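Local coordinates for tartrate dehydrogenase/decarboxylase (Pseudomonas putida, PDB 3FLK), which oxidises tartrate with NAD as coenzyme, converts meso-tartrate to D-glycerate and oxidatively decarboxylates D-malate to pyruvate, using magnesium or manganese, at residues Q103-R108 with D169-Y174. The protein carries 1 engineered substitution. Residues are numbered along the deposited sequence; the frame is centred on the assembly and turned at random.
With OXL (oxalate ion), chain G.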
# COMPACT_ATOMS: atom_id res chain seq x y z
N GLN A 103 -16.32 -5.29 -16.49
CA GLN A 103 -16.01 -3.89 -16.21
C GLN A 103 -14.53 -3.78 -15.86
O GLN A 103 -14.17 -3.46 -14.73
CB GLN A 103 -16.90 -3.37 -15.06
CG GLN A 103 -18.39 -3.39 -15.39
CD GLN A 103 -19.29 -3.21 -14.17
OE1 GLN A 103 -18.84 -3.25 -13.02
NE2 GLN A 103 -20.59 -3.02 -14.42
N TYR A 104 -13.67 -4.04 -16.85
CA TYR A 104 -12.23 -4.24 -16.58
C TYR A 104 -11.44 -2.98 -16.20
O TYR A 104 -10.36 -3.08 -15.62
CB TYR A 104 -11.56 -5.02 -17.71
CG TYR A 104 -11.52 -4.33 -19.06
CD1 TYR A 104 -10.46 -3.49 -19.40
CD2 TYR A 104 -12.52 -4.56 -20.01
CE1 TYR A 104 -10.42 -2.86 -20.64
CE2 TYR A 104 -12.47 -3.93 -21.26
CZ TYR A 104 -11.42 -3.08 -21.56
OH TYR A 104 -11.36 -2.46 -22.79
N VAL A 105 -11.97 -1.81 -16.54
CA VAL A 105 -11.32 -0.55 -16.19
C VAL A 105 -11.99 0.08 -14.98
O VAL A 105 -13.17 0.43 -15.02
CB VAL A 105 -11.34 0.48 -17.35
CG1 VAL A 105 -10.34 1.59 -17.07
CG2 VAL A 105 -11.01 -0.16 -18.68
N ASN A 106 -11.22 0.24 -13.90
CA ASN A 106 -11.69 0.95 -12.72
C ASN A 106 -10.97 2.29 -12.61
O ASN A 106 -9.80 2.35 -12.23
CB ASN A 106 -11.48 0.10 -11.45
CG ASN A 106 -12.34 0.56 -10.28
OD1 ASN A 106 -12.79 1.71 -10.23
ND2 ASN A 106 -12.59 -0.34 -9.35
N ILE A 107 -11.68 3.35 -12.99
CA ILE A 107 -11.13 4.71 -13.03
C ILE A 107 -11.43 5.45 -11.73
O ILE A 107 -12.60 5.61 -11.36
CB ILE A 107 -11.69 5.53 -14.23
CG1 ILE A 107 -11.32 4.88 -15.57
CG2 ILE A 107 -11.22 6.98 -14.18
CD1 ILE A 107 -9.83 4.99 -15.93
N ARG A 108 -10.38 5.92 -11.06
CA ARG A 108 -10.52 6.58 -9.76
C ARG A 108 -9.66 7.85 -9.69
O ARG A 108 -8.46 7.77 -9.40
CB ARG A 108 -10.17 5.60 -8.63
CG ARG A 108 -11.14 4.42 -8.53
CD ARG A 108 -10.69 3.35 -7.54
NE ARG A 108 -11.77 2.41 -7.25
CZ ARG A 108 -11.82 1.61 -6.19
NH1 ARG A 108 -10.84 1.61 -5.29
NH2 ARG A 108 -12.86 0.80 -6.02
N ASP A 169 -2.96 -6.56 -21.16
CA ASP A 169 -2.84 -5.67 -22.32
C ASP A 169 -3.94 -4.61 -22.39
O ASP A 169 -3.65 -3.45 -22.67
CB ASP A 169 -2.79 -6.47 -23.63
CG ASP A 169 -1.42 -7.09 -23.89
OD1 ASP A 169 -0.50 -6.92 -23.06
OD2 ASP A 169 -1.26 -7.74 -24.95
N ARG A 170 -5.18 -5.01 -22.13
CA ARG A 170 -6.32 -4.10 -22.26
C ARG A 170 -6.36 -2.99 -21.21
O ARG A 170 -6.79 -1.88 -21.51
CB ARG A 170 -7.65 -4.87 -22.33
CG ARG A 170 -8.05 -5.61 -21.07
CD ARG A 170 -9.35 -6.37 -21.30
NE ARG A 170 -9.80 -7.05 -20.09
CZ ARG A 170 -10.94 -7.72 -19.98
NH1 ARG A 170 -11.78 -7.79 -21.01
NH2 ARG A 170 -11.25 -8.31 -18.84
N ILE A 171 -5.92 -3.28 -19.99
CA ILE A 171 -5.83 -2.24 -18.96
C ILE A 171 -4.67 -1.27 -19.25
O ILE A 171 -4.81 -0.06 -19.06
CB ILE A 171 -5.77 -2.81 -17.49
CG1 ILE A 171 -6.05 -1.72 -16.46
CG2 ILE A 171 -4.44 -3.51 -17.20
CD1 ILE A 171 -7.50 -1.24 -16.44
N LEU A 172 -3.55 -1.81 -19.73
CA LEU A 172 -2.39 -1.00 -20.10
C LEU A 172 -2.72 -0.10 -21.28
O LEU A 172 -2.35 1.08 -21.30
CB LEU A 172 -1.18 -1.88 -20.41
CG LEU A 172 -0.50 -2.61 -19.24
CD1 LEU A 172 0.50 -3.62 -19.77
CD2 LEU A 172 0.15 -1.65 -18.25
N LYS A 173 -3.42 -0.65 -22.27
CA LYS A 173 -3.86 0.12 -23.43
C LYS A 173 -4.75 1.28 -23.02
O LYS A 173 -4.54 2.41 -23.46
CB LYS A 173 -4.57 -0.77 -24.45
CG LYS A 173 -4.94 -0.04 -25.74
CD LYS A 173 -5.41 -1.00 -26.82
CE LYS A 173 -5.69 -0.26 -28.13
NZ LYS A 173 -6.87 0.63 -28.02
N TYR A 174 -5.73 1.01 -22.16
CA TYR A 174 -6.63 2.07 -21.68
C TYR A 174 -5.84 3.20 -21.03
O TYR A 174 -6.07 4.38 -21.34
CB TYR A 174 -7.69 1.51 -20.72
CG TYR A 174 -8.86 2.46 -20.55
CD1 TYR A 174 -10.00 2.34 -21.35
CD2 TYR A 174 -8.82 3.49 -19.60
CE1 TYR A 174 -11.08 3.22 -21.20
CE2 TYR A 174 -9.89 4.37 -19.45
CZ TYR A 174 -11.01 4.22 -20.25
OH TYR A 174 -12.08 5.09 -20.09
C1 OXL G . -12.21 -2.44 -2.29
C2 OXL G . -12.33 -1.59 -3.47
O1 OXL G . -11.67 -1.98 -1.26
O2 OXL G . -12.85 -2.04 -4.52
O3 OXL G . -12.64 -3.62 -2.33
O4 OXL G . -11.89 -0.41 -3.41
O HOH W 1 -8.24 -1.25 -23.50
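Tyr-104 and Arg-170 each hold CG between their own backbone N and carbonyl carbon (chi1 65° and 67°), and from there the arginine chain runs fully extended across one face of the tyrosine ring. The CD methylene sits over the ring centre, 3.5 Å from the centroid of Tyr-104, and the guanidinium follows it toward the CB side, its plane nearly parallel to the ring, 6° apart. This is an offset cation-pi stack: NE of Arg-170 lies 3.4 Å from CG of Tyr-104. Each group is held separately, which should limit sliding: the guanidinium by a salt bridge to Asp-102 and a hydrogen bond to Thr-137, the Tyr-104 hydroxyl by a hydrogen bond to Glu-273.

One helical turn further on, Tyr-174 offers a ring face to Val-105. The valine's CG1 stands over it, 3.5 Å from CD2 of Tyr-174 in a CH-pi contact, and CD1 of Ile-107 comes to CE2 of the same ring at 3.6 Å. Between the two aromatic contacts, CD1 of Ile-171 lies against O of Tyr-104 and CA of Val-105, and 4.1 Å from the valine's CG1, in van der Waals contact.

Asn-106 and Arg-108 belong to the reverse face of the strand. NE of Arg-108 donates to OD1 of Asn-106 at 3.2 Å, from above the carbonyl plane, and NH1 and NH2 both grip O4 of the oxalate at 3.0 Å; Arg-98 and Arg-134 join them round this anion. Helix 165-181 packs on one face of the central mixed sheet of the isocitrate/isopropylmalate dehydrogenase fold, where Tyr-104 and Val-105 form a classic beta bulge opposite Leu-270, while the other face of strand 105-111 carries Arg-108 to the oxalate.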